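Local coordinates for protein butyryl-CoA dehydrogenase (Marinomonas mediterranea, PDB 6CXT) that binds flavin-adenine dinucleotide and belongs to the acyl-CoA dehydrogenase family, with two helical domains and a beta-sheet middle domain, at residues F47-P52 with K69-L74; T79-L84 with F247-G252; L297-A302 with L321-A326; A10-H15 with I64-K69; G252-D257 with E293-M298. All blocks are in the same frame, centred on the assembly; numbering follows the deposited sequence.

Contact 1 of 5, residues F47-P52 with K69-L74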
# COMPACT_ATOMS: atom_id res chain seq x y z
N PHE B 47 17.55 32.57 7.61
CA PHE B 47 16.94 32.70 8.92
C PHE B 47 16.11 33.96 9.04
O PHE B 47 15.36 34.12 10.00
CB PHE B 47 17.99 32.70 10.04
CG PHE B 47 18.99 31.61 9.92
CD1 PHE B 47 18.59 30.26 9.96
CD2 PHE B 47 20.33 31.90 9.75
CE1 PHE B 47 19.51 29.28 9.83
CE2 PHE B 47 21.26 30.89 9.64
CZ PHE B 47 20.84 29.57 9.66
N GLY B 48 16.24 34.85 8.07
CA GLY B 48 15.47 36.08 8.09
C GLY B 48 14.30 36.12 7.14
O GLY B 48 13.63 37.13 7.07
N LEU B 49 14.02 35.03 6.41
CA LEU B 49 12.96 35.10 5.37
C LEU B 49 11.61 35.66 5.87
O LEU B 49 11.07 36.55 5.20
CB LEU B 49 12.75 33.76 4.62
CG LEU B 49 14.00 33.09 4.08
CD1 LEU B 49 13.72 31.64 3.65
CD2 LEU B 49 14.49 33.91 2.90
N PRO B 50 11.08 35.16 7.00
CA PRO B 50 9.78 35.68 7.42
C PRO B 50 9.86 36.78 8.51
O PRO B 50 8.86 37.03 9.16
CB PRO B 50 9.12 34.45 8.05
CG PRO B 50 10.28 33.67 8.64
CD PRO B 50 11.53 34.10 7.91
N ILE B 51 11.05 37.34 8.76
CA ILE B 51 11.20 38.35 9.86
C ILE B 51 11.04 39.74 9.21
O ILE B 51 11.69 40.02 8.21
CB ILE B 51 12.53 38.22 10.65
CG1 ILE B 51 12.76 36.76 11.07
CG2 ILE B 51 12.57 39.15 11.88
CD1 ILE B 51 11.70 36.16 11.97
N PRO B 52 10.12 40.56 9.74
CA PRO B 52 9.95 41.95 9.27
C PRO B 52 11.23 42.78 9.48
O PRO B 52 11.93 42.60 10.49
CB PRO B 52 8.84 42.48 10.18
CG PRO B 52 8.08 41.28 10.61
CD PRO B 52 9.16 40.25 10.81
N LYS B 69 8.69 28.77 -0.87
CA LYS B 69 9.25 28.51 -2.20
C LYS B 69 10.75 28.58 -2.15
O LYS B 69 11.46 27.79 -2.79
CB LYS B 69 8.67 29.49 -3.25
CG LYS B 69 9.08 29.24 -4.70
CD LYS B 69 8.71 27.85 -5.22
CE LYS B 69 8.85 27.79 -6.74
NZ LYS B 69 8.43 26.43 -7.21
N ILE B 70 11.28 29.55 -1.40
CA ILE B 70 12.75 29.66 -1.29
C ILE B 70 13.29 28.44 -0.52
O ILE B 70 14.31 27.85 -0.88
CB ILE B 70 13.14 30.97 -0.57
CG1 ILE B 70 12.92 32.16 -1.53
CG2 ILE B 70 14.58 30.93 -0.02
CD1 ILE B 70 12.79 33.47 -0.73
N ILE B 71 12.59 28.06 0.53
CA ILE B 71 13.05 26.93 1.35
C ILE B 71 13.06 25.64 0.48
O ILE B 71 13.97 24.81 0.57
CB ILE B 71 12.14 26.75 2.60
CG1 ILE B 71 12.35 27.95 3.56
CG2 ILE B 71 12.47 25.43 3.33
CD1 ILE B 71 11.39 27.95 4.74
N GLU B 72 12.00 25.48 -0.33
CA GLU B 72 11.93 24.33 -1.24
C GLU B 72 13.14 24.33 -2.14
O GLU B 72 13.76 23.27 -2.34
CB GLU B 72 10.68 24.43 -2.10
CG GLU B 72 10.54 23.28 -3.09
CD GLU B 72 9.37 23.50 -4.06
OE1 GLU B 72 8.53 24.41 -3.84
OE2 GLU B 72 9.31 22.77 -5.09
N GLY B 73 13.46 25.51 -2.71
CA GLY B 73 14.64 25.62 -3.58
C GLY B 73 15.91 25.19 -2.86
O GLY B 73 16.76 24.45 -3.41
N LEU B 74 16.05 25.63 -1.62
CA LEU B 74 17.25 25.23 -0.84
C LEU B 74 17.23 23.72 -0.57
O LEU B 74 18.28 23.09 -0.64
CB LEU B 74 17.34 25.98 0.51
CG LEU B 74 17.60 27.51 0.38
CD1 LEU B 74 17.43 28.24 1.71
CD2 LEU B 74 19.02 27.71 -0.19
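Leu-49, Ile-70 and Ile-71 meet without any flat group between them: no ring, amide or carboxylate offers a face or an edge, and the touching surfaces are all methyl and methylene carbons. Leu-49 reaches out of a loop toward helix 64-77. With its CG beside the backbone N (chi1 -49°) and the chain extended beyond, its two methyls divide the work. Leu-49 CD1 lies between two neighbouring residues of the helix, 3.8 Å from Ile-70 CG2 and 3.9 Å from Ile-71 CG1. Leu-49 CD2 rests against the other branch of Ile-70, at 4.0 Å from Ile-70 CD1. The loop bends sharply here in a type I turn closed by Ile-51 N and Gly-48 O, 3.1 Å apart. Phe-62 touches both Leu-49 and Ile-70 and carries the apolar patch onward, while Ile-71 also packs on Phe-92 of helix 81-101. All three residues are buried in the N-terminal helical domain. Because no hydrogen bond or ion pair crosses, cohesion here rests on dispersion and the exclusion of water; the backbone hydrogen bonds of Gly-48, Leu-49 and Ile-51 with Ser-60, Phe-62 and Gly-61 give the loop its directional anchoring.

Contact 2 of 5, residues T79-L84 with F247-G252; sequences TDTGLL and FAIFVG. With EDO (1,2-ethanediol), chain E.
Leu-84 and Ile-249 bring helix 81-101 and helix 248-267 closest along these segments, with 7.0 Å between Leu-84 CA and Ile-249 CA. Ile-249 is the central side chain. Its CD1 presses on the backbone and root of Leu-84, 3.5 Å from Leu-84 O and 3.7 Å from Leu-84 CB, while its CG2 branch turns to Thr-81 and to Leu-84 CD1. The same carbonyl oxygen of Leu-84 is hydrogen-bonded to Tyr-46 OH. Thr-81 sends its methyl, CG2, rather than its hydroxyl across: placed anti to the backbone N (chi1 -55° for OG1), it meets the rim of the Phe-250 ring in the ring plane, 3.6 Å from Phe-250 CE1. Here the N-terminal and C-terminal helical domains of the acyl-CoA dehydrogenase fold are joined in the buried core, two segments remote in sequence packing with no hydrogen bond between them; apart from the Leu-84 carbonyl under Ile-249 CD1, the touching groups are hydrocarbon. Phe-250 in turn extends its CE2 corner over one face of the Phe-247 ring and meets Phe-327. Helix 81-101 starts at this interface with Asp-80 as N-cap: Leu-83 N gives a bond of 3.0 Å to Asp-80 OD1 at 151°, arriving from above the carboxylate plane. Asp-80 OD1 also accepts from O1 of a 1,2-ethanediol, probably from the crystallisation liquor, at 2.6 Å, and Gly-82 N donates to O2 of that molecule at 3.0 Å.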
# COMPACT_ATOMS: atom_id res chain seq x y z
N THR B 79 22.53 19.60 -0.40
CA THR B 79 22.40 18.21 0.00
C THR B 79 22.41 17.97 1.50
O THR B 79 22.03 16.90 1.94
CB THR B 79 23.48 17.33 -0.60
OG1 THR B 79 24.73 17.98 -0.37
CG2 THR B 79 23.17 17.11 -2.15
N ASP B 80 22.85 18.95 2.28
CA ASP B 80 22.81 18.75 3.75
C ASP B 80 21.41 19.11 4.27
O ASP B 80 21.13 20.20 4.78
CB ASP B 80 23.89 19.58 4.44
CG ASP B 80 24.06 19.18 5.89
OD1 ASP B 80 23.17 18.47 6.45
OD2 ASP B 80 25.09 19.59 6.47
N THR B 81 20.50 18.15 4.15
CA THR B 81 19.14 18.31 4.64
C THR B 81 19.11 18.62 6.15
O THR B 81 18.28 19.40 6.59
CB THR B 81 18.36 17.02 4.29
OG1 THR B 81 18.50 16.80 2.86
CG2 THR B 81 16.85 17.11 4.65
N GLY B 82 19.96 17.95 6.90
CA GLY B 82 20.01 18.05 8.38
C GLY B 82 20.28 19.50 8.75
O GLY B 82 19.69 20.04 9.71
N LEU B 83 21.16 20.12 7.98
CA LEU B 83 21.51 21.53 8.23
C LEU B 83 20.30 22.45 7.99
O LEU B 83 20.00 23.35 8.81
CB LEU B 83 22.73 21.98 7.41
CG LEU B 83 23.12 23.49 7.56
CD1 LEU B 83 23.48 23.77 9.00
CD2 LEU B 83 24.34 23.82 6.71
N LEU B 84 19.59 22.23 6.89
CA LEU B 84 18.38 23.00 6.59
C LEU B 84 17.34 22.81 7.68
O LEU B 84 16.65 23.77 8.04
CB LEU B 84 17.79 22.58 5.23
CG LEU B 84 18.70 23.01 4.07
CD1 LEU B 84 18.08 22.45 2.77
CD2 LEU B 84 18.90 24.55 3.99
N PHE B 247 8.75 21.71 6.34
CA PHE B 247 8.61 20.49 5.47
C PHE B 247 8.78 20.83 3.99
O PHE B 247 8.95 19.92 3.15
CB PHE B 247 7.28 19.76 5.80
CG PHE B 247 7.39 18.98 7.10
CD1 PHE B 247 7.41 19.67 8.37
CD2 PHE B 247 7.59 17.61 7.10
CE1 PHE B 247 7.67 19.00 9.52
CE2 PHE B 247 7.80 16.90 8.29
CZ PHE B 247 7.86 17.60 9.50
N ALA B 248 8.77 22.12 3.66
CA ALA B 248 9.16 22.57 2.30
C ALA B 248 10.55 22.03 1.93
O ALA B 248 10.80 21.74 0.75
CB ALA B 248 9.15 24.08 2.22
N ILE B 249 11.45 21.87 2.92
CA ILE B 249 12.79 21.29 2.69
C ILE B 249 12.66 19.96 1.89
O ILE B 249 13.40 19.71 0.89
CB ILE B 249 13.55 21.02 4.00
CG1 ILE B 249 13.84 22.35 4.75
CG2 ILE B 249 14.86 20.28 3.71
CD1 ILE B 249 14.23 22.08 6.21
N PHE B 250 11.76 19.11 2.35
CA PHE B 250 11.75 17.72 1.88
C PHE B 250 11.06 17.62 0.52
O PHE B 250 11.31 16.67 -0.21
CB PHE B 250 11.00 16.87 2.89
CG PHE B 250 11.53 17.07 4.30
CD1 PHE B 250 12.92 16.97 4.56
CD2 PHE B 250 10.64 17.37 5.36
CE1 PHE B 250 13.46 17.23 5.84
CE2 PHE B 250 11.16 17.56 6.66
CZ PHE B 250 12.54 17.53 6.90
N VAL B 251 10.20 18.57 0.20
CA VAL B 251 9.65 18.64 -1.16
C VAL B 251 10.82 18.92 -2.13
O VAL B 251 10.95 18.25 -3.16
CB VAL B 251 8.58 19.75 -1.28
CG1 VAL B 251 8.21 20.00 -2.75
CG2 VAL B 251 7.32 19.39 -0.47
N GLY B 252 11.68 19.88 -1.81
CA GLY B 252 12.91 20.06 -2.60
C GLY B 252 13.79 18.81 -2.62
O GLY B 252 14.27 18.39 -3.71
C1 EDO E . 23.08 15.24 7.30
O1 EDO E . 22.78 16.44 8.03
C2 EDO E . 22.48 15.17 5.87
O2 EDO E . 21.05 15.28 6.05

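Contact 3 of 5, residues L297-A302 with L321-A326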
# COMPACT_ATOMS: atom_id res chain seq x y z
N LEU B 297 1.84 20.52 -4.16
CA LEU B 297 0.57 21.26 -4.21
C LEU B 297 -0.05 21.40 -2.80
O LEU B 297 -0.66 22.41 -2.51
CB LEU B 297 -0.44 20.53 -5.12
CG LEU B 297 -0.03 20.64 -6.65
CD1 LEU B 297 -0.89 19.73 -7.55
CD2 LEU B 297 -0.14 22.09 -7.15
N MET B 298 0.01 20.33 -2.00
CA MET B 298 -0.51 20.36 -0.64
C MET B 298 0.23 21.37 0.21
O MET B 298 -0.42 22.03 1.01
CB MET B 298 -0.46 18.95 -0.00
CG MET B 298 -1.46 18.11 -0.79
SD MET B 298 -1.42 16.43 -0.18
CE MET B 298 -2.31 16.59 1.36
N LEU B 299 1.54 21.49 0.00
CA LEU B 299 2.36 22.49 0.70
C LEU B 299 1.91 23.90 0.30
O LEU B 299 1.69 24.76 1.16
CB LEU B 299 3.84 22.23 0.30
CG LEU B 299 4.87 23.30 0.69
CD1 LEU B 299 4.97 23.40 2.23
CD2 LEU B 299 6.23 23.09 -0.02
N TYR B 300 1.82 24.13 -1.02
CA TYR B 300 1.42 25.45 -1.56
C TYR B 300 0.04 25.84 -1.04
O TYR B 300 -0.17 26.96 -0.58
CB TYR B 300 1.45 25.47 -3.09
CG TYR B 300 2.84 25.35 -3.70
CD1 TYR B 300 4.02 25.39 -2.88
CD2 TYR B 300 2.98 25.12 -5.08
CE1 TYR B 300 5.26 25.27 -3.45
CE2 TYR B 300 4.25 25.01 -5.67
CZ TYR B 300 5.38 25.06 -4.84
OH TYR B 300 6.61 24.93 -5.40
N TYR B 301 -0.89 24.87 -1.03
CA TYR B 301 -2.20 25.11 -0.52
C TYR B 301 -2.17 25.44 0.98
O TYR B 301 -2.84 26.43 1.39
CB TYR B 301 -3.13 23.94 -0.82
CG TYR B 301 -4.50 24.16 -0.27
CD1 TYR B 301 -5.32 25.21 -0.75
CD2 TYR B 301 -4.99 23.35 0.77
CE1 TYR B 301 -6.60 25.42 -0.22
CE2 TYR B 301 -6.29 23.56 1.30
CZ TYR B 301 -7.07 24.58 0.78
OH TYR B 301 -8.32 24.78 1.33
N ALA B 302 -1.41 24.68 1.80
CA ALA B 302 -1.33 24.94 3.23
C ALA B 302 -0.72 26.33 3.45
O ALA B 302 -1.25 27.07 4.30
CB ALA B 302 -0.45 23.90 3.95
N LEU B 321 1.93 15.51 6.78
CA LEU B 321 1.77 14.04 6.63
C LEU B 321 2.16 13.61 5.19
O LEU B 321 2.96 12.70 5.03
CB LEU B 321 0.31 13.66 6.92
CG LEU B 321 -0.07 12.19 6.78
CD1 LEU B 321 0.74 11.37 7.77
CD2 LEU B 321 -1.61 12.04 6.99
N ALA B 322 1.59 14.26 4.19
CA ALA B 322 1.81 13.82 2.81
C ALA B 322 3.29 13.98 2.45
O ALA B 322 3.86 13.09 1.79
CB ALA B 322 0.93 14.61 1.86
N ILE B 323 3.91 15.12 2.83
CA ILE B 323 5.31 15.37 2.48
C ILE B 323 6.21 14.33 3.14
O ILE B 323 7.10 13.73 2.48
CB ILE B 323 5.77 16.81 2.89
CG1 ILE B 323 5.06 17.84 1.99
CG2 ILE B 323 7.31 16.97 2.78
CD1 ILE B 323 5.15 19.27 2.52
N SER B 324 6.01 14.12 4.45
CA SER B 324 6.93 13.29 5.19
C SER B 324 6.75 11.81 4.72
O SER B 324 7.74 11.09 4.53
CB SER B 324 6.69 13.43 6.72
OG SER B 324 5.34 13.05 7.03
N GLU B 325 5.49 11.41 4.50
CA GLU B 325 5.25 10.03 3.99
C GLU B 325 5.81 9.83 2.56
O GLU B 325 6.41 8.78 2.26
CB GLU B 325 3.77 9.58 4.11
CG GLU B 325 3.32 9.53 5.60
CD GLU B 325 3.96 8.42 6.41
OE1 GLU B 325 4.64 7.50 5.85
OE2 GLU B 325 3.80 8.40 7.69
N ALA B 326 5.61 10.84 1.72
CA ALA B 326 6.16 10.75 0.35
C ALA B 326 7.70 10.68 0.40
O ALA B 326 8.31 9.98 -0.38
CB ALA B 326 5.68 11.92 -0.52
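Ile-323, Ala-322 and Met-298 contribute most of the buried surface between helices 279-306 and 313-338, with Leu-299 completing the set. The meeting falls into two neighbouring pairs. In the first, the thioether of Met-298 bends round the methyl of Ala-322: a turn at the last torsion (chi3 75°) lets both its sulfur and its end carbon touch, Met-298 SD at 3.6 Å and Met-298 CE at 3.8 Å from Ala-322 CB. In the second, Ile-323 holds its long branch extended (chi2 166°), and CD1 reaches the base of Leu-299, 3.9 Å from Leu-299 CB and 4.1 Å from Leu-299 CD1. The two helices run in roughly opposite directions, with Met-298 CA 7.7 Å from Ala-322 CA. Behind Ile-323 stand Phe-250 and Val-251 of helix 248-267, making this a three-helix core of the C-terminal domain. Met-298 also packs on Glu-293 of a second subunit, and Tyr-301 meets Phe-3 of that subunit edge-to-face. Chemically, the contact is apolar throughout: no polar group pairs across it, so fit of shape rather than bond direction governs it, and the soft, polarisable sulfur of Met-298 suits such close packing on a methyl.

Contact 4 of 5, residues A10-H15 with I64-K69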
# COMPACT_ATOMS: atom_id res chain seq x y z
N ALA B 10 9.98 33.79 -8.72
CA ALA B 10 10.85 32.95 -9.60
C ALA B 10 12.33 33.24 -9.46
O ALA B 10 13.17 32.32 -9.44
CB ALA B 10 10.44 33.05 -11.05
N GLU B 11 12.66 34.53 -9.40
CA GLU B 11 14.03 34.96 -9.24
C GLU B 11 14.64 34.46 -7.91
O GLU B 11 15.78 33.97 -7.87
CB GLU B 11 14.15 36.50 -9.38
CG GLU B 11 15.58 36.97 -9.59
CD GLU B 11 16.39 35.99 -10.42
OE1 GLU B 11 16.01 35.78 -11.61
OE2 GLU B 11 17.38 35.40 -9.89
N LEU B 12 13.88 34.62 -6.84
CA LEU B 12 14.29 34.16 -5.53
C LEU B 12 14.48 32.64 -5.52
O LEU B 12 15.42 32.12 -4.92
CB LEU B 12 13.27 34.59 -4.48
CG LEU B 12 13.31 36.09 -4.16
CD1 LEU B 12 11.96 36.54 -3.63
CD2 LEU B 12 14.43 36.41 -3.18
N PHE B 13 13.57 31.92 -6.19
CA PHE B 13 13.69 30.48 -6.26
C PHE B 13 14.95 30.08 -7.01
O PHE B 13 15.72 29.22 -6.56
CB PHE B 13 12.45 29.91 -6.94
CG PHE B 13 12.43 28.40 -7.01
CD1 PHE B 13 12.22 27.62 -5.84
CD2 PHE B 13 12.56 27.74 -8.23
CE1 PHE B 13 12.14 26.23 -5.92
CE2 PHE B 13 12.50 26.33 -8.32
CZ PHE B 13 12.30 25.58 -7.18
N GLU B 14 15.21 30.73 -8.14
CA GLU B 14 16.43 30.42 -8.87
C GLU B 14 17.66 30.74 -8.04
O GLU B 14 18.66 30.01 -8.09
CB GLU B 14 16.50 31.18 -10.21
CG GLU B 14 15.54 30.65 -11.28
CD GLU B 14 15.61 29.14 -11.49
OE1 GLU B 14 14.52 28.49 -11.51
OE2 GLU B 14 16.74 28.59 -11.65
N HIS B 15 17.58 31.82 -7.26
CA HIS B 15 18.69 32.24 -6.37
C HIS B 15 18.97 31.12 -5.33
O HIS B 15 20.12 30.66 -5.17
CB HIS B 15 18.38 33.63 -5.76
CG HIS B 15 19.45 34.20 -4.88
ND1 HIS B 15 20.80 34.18 -5.21
CD2 HIS B 15 19.37 34.83 -3.68
CE1 HIS B 15 21.49 34.75 -4.24
NE2 HIS B 15 20.65 35.17 -3.30
N ILE B 64 4.33 33.97 3.45
CA ILE B 64 4.49 32.51 3.62
C ILE B 64 4.80 31.77 2.31
O ILE B 64 5.74 30.97 2.23
CB ILE B 64 3.32 31.88 4.40
CG1 ILE B 64 3.12 32.63 5.71
CG2 ILE B 64 3.66 30.45 4.83
CD1 ILE B 64 1.78 32.33 6.34
N LEU B 65 4.06 32.07 1.26
CA LEU B 65 4.35 31.40 -0.01
C LEU B 65 5.73 31.64 -0.55
O LEU B 65 6.38 30.68 -1.03
CB LEU B 65 3.32 31.72 -1.11
CG LEU B 65 2.11 30.79 -1.05
CD1 LEU B 65 0.96 31.44 -1.83
CD2 LEU B 65 2.43 29.37 -1.59
N THR B 66 6.19 32.91 -0.53
CA THR B 66 7.51 33.21 -1.01
C THR B 66 8.55 32.49 -0.13
O THR B 66 9.56 31.98 -0.65
CB THR B 66 7.80 34.73 -0.99
OG1 THR B 66 6.82 35.39 -1.80
CG2 THR B 66 9.15 35.00 -1.57
N THR B 67 8.31 32.51 1.17
CA THR B 67 9.25 31.92 2.12
C THR B 67 9.36 30.41 1.82
O THR B 67 10.47 29.88 1.71
CB THR B 67 8.76 32.09 3.57
OG1 THR B 67 8.81 33.47 3.96
CG2 THR B 67 9.60 31.25 4.58
N ILE B 68 8.22 29.71 1.72
CA ILE B 68 8.29 28.25 1.49
C ILE B 68 8.92 27.91 0.12
O ILE B 68 9.60 26.88 -0.03
CB ILE B 68 6.95 27.48 1.76
CG1 ILE B 68 5.84 27.86 0.82
CG2 ILE B 68 6.53 27.61 3.24
CD1 ILE B 68 5.77 26.94 -0.39
N LYS B 69 8.69 28.77 -0.87
CA LYS B 69 9.25 28.51 -2.20
C LYS B 69 10.75 28.58 -2.15
O LYS B 69 11.46 27.79 -2.79
CB LYS B 69 8.67 29.49 -3.25
CG LYS B 69 9.08 29.24 -4.70
CD LYS B 69 8.71 27.85 -5.22
CE LYS B 69 8.85 27.79 -6.74
NZ LYS B 69 8.43 26.43 -7.21
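Phe-13 and Lys-69 both extend their side chains with CG opposite the backbone N, Phe-13 at chi1 -177°, and the lysine then bends at its second torsion (chi2 59°), which lays its end over a face of the phenyl ring. This joins helices 7-19 and 64-77 of the N-terminal helical domain through a cation-pi interaction. Lys-69 NZ is 4.0 Å from the centroid of the Phe-13 ring and only 13° off its normal. The methylene just before it makes a CH-pi contact, Lys-69 CE lying 3.6 Å from the same centroid. The backbone of the lysine adds another touch at the rim: its carbonyl oxygen lies in the plane of the ring, with Lys-69 O 3.1 Å from Phe-13 CD1, where the weakly positive ring hydrogens would be expected to face it. The ammonium does not depend on the ring alone, for NZ is hydrogen-bonded to Tyr-300 OH of helix 279-306 and forms a long, weak ion pair with Glu-72. Such partners would tend to hold the charge in place over the phenyl face. One turn earlier on the second helix, the hydroxyl of Thr-66 is hydrogen-bonded to Asp-63 and to Gln-9 of helix 7-19, and its methyl packs on the same helix. There Leu-12 CD1 lies 3.8 Å from Thr-66 CG2.

Contact 5 of 5, residues G252-D257 with E293-M298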
# COMPACT_ATOMS: atom_id res chain seq x y z
N GLY B 252 11.68 19.88 -1.81
CA GLY B 252 12.91 20.06 -2.60
C GLY B 252 13.79 18.81 -2.62
O GLY B 252 14.27 18.39 -3.71
N ALA B 253 14.01 18.18 -1.46
CA ALA B 253 14.84 16.99 -1.43
C ALA B 253 14.24 15.89 -2.36
O ALA B 253 14.98 15.16 -3.03
CB ALA B 253 15.02 16.46 -0.01
N MET B 254 12.92 15.78 -2.40
CA MET B 254 12.25 14.77 -3.25
C MET B 254 12.42 15.10 -4.74
O MET B 254 12.54 14.19 -5.53
CB MET B 254 10.75 14.64 -2.89
CG MET B 254 10.62 13.80 -1.59
SD MET B 254 8.86 13.54 -1.31
CE MET B 254 8.32 15.13 -0.66
N GLN B 255 12.40 16.38 -5.11
CA GLN B 255 12.66 16.77 -6.54
C GLN B 255 14.05 16.28 -6.93
O GLN B 255 14.24 15.68 -8.00
CB GLN B 255 12.55 18.30 -6.75
CG GLN B 255 12.70 18.68 -8.25
CD GLN B 255 11.61 18.04 -9.12
OE1 GLN B 255 10.42 18.31 -8.92
NE2 GLN B 255 11.99 17.19 -10.08
N ARG B 256 15.01 16.43 -6.01
CA ARG B 256 16.36 15.92 -6.22
C ARG B 256 16.42 14.40 -6.37
O ARG B 256 17.04 13.90 -7.32
CB ARG B 256 17.36 16.41 -5.14
CG ARG B 256 18.77 15.83 -5.39
CD ARG B 256 19.84 16.30 -4.35
NE ARG B 256 19.44 15.93 -2.98
CZ ARG B 256 19.09 16.78 -2.01
NH1 ARG B 256 19.09 18.12 -2.20
NH2 ARG B 256 18.78 16.29 -0.81
N ASP B 257 15.82 13.66 -5.44
CA ASP B 257 15.66 12.21 -5.58
C ASP B 257 15.11 11.83 -6.97
O ASP B 257 15.63 10.92 -7.63
CB ASP B 257 14.66 11.65 -4.54
CG ASP B 257 15.25 11.54 -3.11
OD1 ASP B 257 16.51 11.69 -2.93
OD2 ASP B 257 14.44 11.24 -2.17
N GLU B 293 4.31 15.74 -6.99
CA GLU B 293 3.39 16.83 -7.42
C GLU B 293 2.31 17.06 -6.37
O GLU B 293 2.01 18.20 -6.01
CB GLU B 293 2.74 16.57 -8.81
CG GLU B 293 1.96 17.81 -9.27
CD GLU B 293 0.98 17.52 -10.41
OE1 GLU B 293 -0.21 17.26 -10.12
OE2 GLU B 293 1.40 17.52 -11.60
N SER B 294 1.74 15.95 -5.90
CA SER B 294 0.75 15.99 -4.86
C SER B 294 1.26 16.71 -3.59
O SER B 294 0.60 17.64 -3.11
CB SER B 294 0.39 14.55 -4.51
OG SER B 294 -0.46 14.53 -3.35
N ALA B 295 2.42 16.27 -3.06
CA ALA B 295 2.94 16.84 -1.78
C ALA B 295 3.24 18.34 -1.94
O ALA B 295 2.92 19.15 -1.03
CB ALA B 295 4.19 16.08 -1.35
N ARG B 296 3.80 18.72 -3.10
CA ARG B 296 4.14 20.12 -3.41
C ARG B 296 2.87 20.98 -3.46
O ARG B 296 2.85 22.09 -2.92
CB ARG B 296 4.92 20.23 -4.73
CG ARG B 296 5.26 21.66 -5.09
CD ARG B 296 6.05 21.77 -6.37
NE ARG B 296 7.38 21.19 -6.26
CZ ARG B 296 7.83 20.20 -7.01
NH1 ARG B 296 7.04 19.62 -7.93
NH2 ARG B 296 9.08 19.79 -6.88
N LEU B 297 1.84 20.52 -4.16
CA LEU B 297 0.57 21.26 -4.21
C LEU B 297 -0.05 21.40 -2.80
O LEU B 297 -0.66 22.41 -2.51
CB LEU B 297 -0.44 20.53 -5.12
CG LEU B 297 -0.03 20.64 -6.65
CD1 LEU B 297 -0.89 19.73 -7.55
CD2 LEU B 297 -0.14 22.09 -7.15
N MET B 298 0.01 20.33 -2.00
CA MET B 298 -0.51 20.36 -0.64
C MET B 298 0.23 21.37 0.21
O MET B 298 -0.42 22.03 1.01
CB MET B 298 -0.46 18.95 -0.00
CG MET B 298 -1.46 18.11 -0.79
SD MET B 298 -1.42 16.43 -0.18
CE MET B 298 -2.31 16.59 1.36
O HOH W 1 8.01 17.65 -9.75
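Gln-255 and Arg-296 point their flat ends at one another with the amide and guanidinium planes nearly coplanar, 15° apart. Both chains leave with CG anti to the backbone N, Gln-255 then bending at chi2 and Arg-296 at chi3. Arg-296 NH2 donates to Gln-255 OE1 at 2.9 Å; the N-H...O angle of 153° makes the bond moderately straight, and the donor sits in the carbonyl plane on a lone pair, with a C=O...N angle of 133°, while OE1 lies slightly out of the guanidinium plane. A water beside NH1 completes a small ring: it donates to Gln-255 OE1 at 2.6 Å and accepts from Arg-296 NH1 at 2.9 Å. The amide oxygen is thus gripped twice, and because Gln-255 NE2 binds Asn-259 OD1, the rotation of the amide is fixed from its other end too. Arg-296 NE forms a salt bridge with a carboxylate oxygen of Glu-72. Alongside, the one apolar touch is a long one, Met-254 CE lying 4.3 Å from Ala-295 CB. The contact spans helices 248-267 and 279-306 of the C-terminal helical domain. Glu-72 brings in helix 64-77, Ala-326 and Phe-327 of helix 313-338 pack on Met-254, and Ser-294 hydrogen-bonds to Ser-294 of a second subunit.

How the contacts relate
Contacts 1 and 4, with centres 7 Å apart, use helix 64-77, which touches a loop in one and helix 7-19 in the other. Contacts 3 and 5, 8 Å apart, share helix 279-306 and reach a second subunit. Between these pairs runs a polar bridge from Glu-72: Glu-72 OE2 lies 2.8 Å from Arg-296 NE, and Glu-72 OE1 lies 2.5 Å from Tyr-300 OH. Contact 2 shares helix 248-267 with contact 5 and packs on contact 1, Ile-71 CG2 lying 3.7 Å from Ile-249 CG1. It is also near the ligands: the Phe-250 side chain is about 9 Å from both flavin-adenine dinucleotide and the bound pyrrole-2-carbothioate ligand (FK4).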